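Local atomic coordinates of probable glucarate dehydratase (Mycobacterium smegmatis str. MC2 155, PDB entry 3VDG), a protein that probably dehydrates glucarate or a related acid sugar, as a metal-dependent member of the enolase superfamily. Residues Pro240-Pro245 with Ala368-Trp373. Residues are numbered along the deposited sequence; the frame is centred on the assembly and turned at random.
Sequences PLRLDP and ACDTHW. With NA (sodium ion), chain C; ACT (acetate ion), chain E.
Arg242 reaches from strand 241-244 to the loop 368-373 and takes hold of Ala368 O with both terminal nitrogens. The backbones are well separated, the CA atoms of Arg242 and Asp370 lying 10.5 Å apart, and the arginine spans the interval because its chain runs extended from CG to NE. The grip is end-on but uneven. NH2 donates to Ala368 O at 2.8 Å, in the carbonyl plane and on a lone pair, whereas the bond from NH1 to the same oxygen, 3.1 Å long, is more bent and comes from above that plane. Ala368 O itself lies almost in the guanidinium plane, and the methyl CB of Ala368 packs against NH2 at 3.6 Å. NH1 also meets Asp370 OD1, which lies at the guanidinium edge and in its plane, in a salt bridge of 3.1 Å with the carboxylate turned 50° from the guanidinium. Lys214 pairs with Asp370 OD2 and Glu266 with Arg242 NE, so acidic and basic groups alternate from Glu266 through Arg242 and Asp370 to Lys214. Two residues along the strand, Asp244 has CG anti to its backbone N (chi1 172°), from where OD2 binds the sodium ion at 2.4 Å; OD1 accepts from a water that is also a metal ligand. Glu269 and Asn292 complete the protein ligands. On the loop, His372 donates from NE2 to an acetate oxygen at 2.9 Å, the acetate probably coming from the crystallisation liquor. In this structure the sodium ion occupies what is probably the magnesium site, and metal ligands at the ends of successive strands are characteristic of the enolase-superfamily barrel.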
loop_
_atom_site.group_PDB
_atom_site.type_symbol
_atom_site.label_atom_id
_atom_site.label_comp_id
_atom_site.label_asym_id
_atom_site.label_seq_id
_atom_site.Cartn_x
_atom_site.Cartn_y
_atom_site.Cartn_z
ATOM N N PRO A 240 29.349 4.450 0.183
ATOM C CA PRO A 240 28.805 3.100 0.111
ATOM C C PRO A 240 28.968 2.537 -1.310
ATOM O O PRO A 240 28.878 3.290 -2.290
ATOM C CB PRO A 240 27.319 3.298 0.463
ATOM C CG PRO A 240 27.297 4.553 1.291
ATOM C CD PRO A 240 28.345 5.430 0.650
ATOM N N LEU A 241 29.216 1.226 -1.396
ATOM C CA LEU A 241 29.509 0.549 -2.671
ATOM C C LEU A 241 28.566 -0.620 -2.878
ATOM O O LEU A 241 28.195 -1.317 -1.933
ATOM C CB LEU A 241 30.955 0.000 -2.687
ATOM C CG LEU A 241 32.096 1.007 -2.500
ATOM C CD1 LEU A 241 33.428 0.275 -2.511
ATOM C CD2 LEU A 241 32.082 2.082 -3.577
ATOM N N ARG A 242 28.191 -0.852 -4.129
ATOM C CA ARG A 242 27.346 -1.984 -4.457
ATOM C C ARG A 242 27.892 -2.624 -5.701
ATOM O O ARG A 242 28.470 -1.945 -6.545
ATOM C CB ARG A 242 25.931 -1.517 -4.782
ATOM C CG ARG A 242 25.299 -0.674 -3.704
ATOM C CD ARG A 242 24.304 0.243 -4.386
ATOM N NE ARG A 242 23.686 1.135 -3.427
ATOM C CZ ARG A 242 22.731 1.997 -3.728
ATOM N NH1 ARG A 242 22.282 2.100 -4.980
ATOM N NH2 ARG A 242 22.234 2.759 -2.772
ATOM N N LEU A 243 27.691 -3.926 -5.822
ATOM C CA LEU A 243 28.157 -4.647 -6.998
ATOM C C LEU A 243 26.985 -5.477 -7.517
ATOM O O LEU A 243 26.245 -6.069 -6.734
ATOM C CB LEU A 243 29.328 -5.562 -6.607
ATOM C CG LEU A 243 29.914 -6.524 -7.649
ATOM C CD1 LEU A 243 30.432 -5.757 -8.859
ATOM C CD2 LEU A 243 31.033 -7.350 -7.000
ATOM N N ASP A 244 26.825 -5.516 -8.837
ATOM C CA ASP A 244 25.682 -6.176 -9.456
ATOM C C ASP A 244 26.113 -6.899 -10.720
ATOM O O ASP A 244 26.289 -6.275 -11.767
ATOM C CB ASP A 244 24.638 -5.114 -9.804
ATOM C CG ASP A 244 23.482 -5.667 -10.624
ATOM O OD1 ASP A 244 23.289 -6.909 -10.696
ATOM O OD2 ASP A 244 22.750 -4.840 -11.196
ATOM N N PRO A 245 26.329 -8.213 -10.630
ATOM C CA PRO A 245 26.761 -8.923 -11.835
ATOM C C PRO A 245 25.588 -9.539 -12.603
ATOM O O PRO A 245 25.815 -10.419 -13.439
ATOM C CB PRO A 245 27.622 -10.054 -11.262
ATOM C CG PRO A 245 26.904 -10.397 -9.988
ATOM C CD PRO A 245 26.400 -9.075 -9.434
ATOM N N ALA A 368 20.490 5.099 -1.529
ATOM C CA ALA A 368 20.532 5.983 -2.678
ATOM C C ALA A 368 19.907 5.254 -3.879
ATOM O O ALA A 368 20.132 4.061 -4.045
ATOM C CB ALA A 368 21.980 6.366 -2.966
ATOM N N CYS A 369 19.127 5.952 -4.707
ATOM C CA CYS A 369 18.519 5.343 -5.903
ATOM C C CYS A 369 19.508 5.215 -7.060
ATOM O O CYS A 369 20.316 6.106 -7.296
ATOM C CB CYS A 369 17.328 6.189 -6.405
ATOM S SG CYS A 369 15.962 6.341 -5.210
ATOM N N ASP A 370 19.415 4.125 -7.815
ATOM C CA ASP A 370 20.141 4.034 -9.088
ATOM C C ASP A 370 19.576 5.025 -10.110
ATOM O O ASP A 370 18.377 5.300 -10.123
ATOM C CB ASP A 370 19.994 2.624 -9.669
ATOM C CG ASP A 370 20.749 1.556 -8.853
ATOM O OD1 ASP A 370 21.563 1.913 -7.983
ATOM O OD2 ASP A 370 20.533 0.357 -9.116
ATOM N N THR A 371 20.437 5.554 -10.975
ATOM C CA THR A 371 19.968 6.257 -12.169
ATOM C C THR A 371 21.028 6.115 -13.254
ATOM O O THR A 371 22.212 5.998 -12.950
ATOM C CB THR A 371 19.720 7.757 -11.905
ATOM O OG1 THR A 371 19.289 8.400 -13.117
ATOM C CG2 THR A 371 21.005 8.433 -11.400
ATOM N N HIS A 372 20.587 6.095 -14.507
ATOM C CA HIS A 372 21.487 6.091 -15.666
ATOM C C HIS A 372 21.711 7.499 -16.145
ATOM O O HIS A 372 22.321 7.722 -17.184
ATOM C CB HIS A 372 20.861 5.291 -16.801
ATOM C CG HIS A 372 20.919 3.798 -16.605
ATOM N ND1 HIS A 372 20.246 3.166 -15.621
ATOM C CD2 HIS A 372 21.607 2.812 -17.306
ATOM C CE1 HIS A 372 20.480 1.840 -15.696
ATOM N NE2 HIS A 372 21.312 1.626 -16.728
ATOM N N TRP A 373 21.236 8.481 -15.382
ATOM C CA TRP A 373 21.327 9.892 -15.821
ATOM C C TRP A 373 22.637 10.378 -16.436
ATOM O O TRP A 373 22.624 11.052 -17.469
ATOM C CB TRP A 373 20.935 10.825 -14.684
ATOM C CG TRP A 373 20.466 12.173 -15.168
ATOM C CD1 TRP A 373 21.105 13.401 -15.026
ATOM C CD2 TRP A 373 19.215 12.471 -15.882
ATOM N NE1 TRP A 373 20.359 14.411 -15.596
ATOM C CE2 TRP A 373 19.212 13.921 -16.119
ATOM C CE3 TRP A 373 18.131 11.711 -16.317
ATOM C CZ2 TRP A 373 18.171 14.557 -16.767
ATOM C CZ3 TRP A 373 17.087 12.371 -16.980
ATOM C CH2 TRP A 373 17.110 13.759 -17.195
HETATM NA NA NA C . 20.515 -4.574 -10.255
HETATM C C ACT E . 22.057 -2.128 -17.826
HETATM O O ACT E . 21.684 -0.932 -17.951
HETATM O OXT ACT E . 22.759 -2.681 -18.700
HETATM C CH3 ACT E . 21.665 -2.931 -16.616
HETATM O O HOH W 1 20.491 -6.819 -11.000
HETATM O O HOH W 2 20.391 -3.100 -12.008
#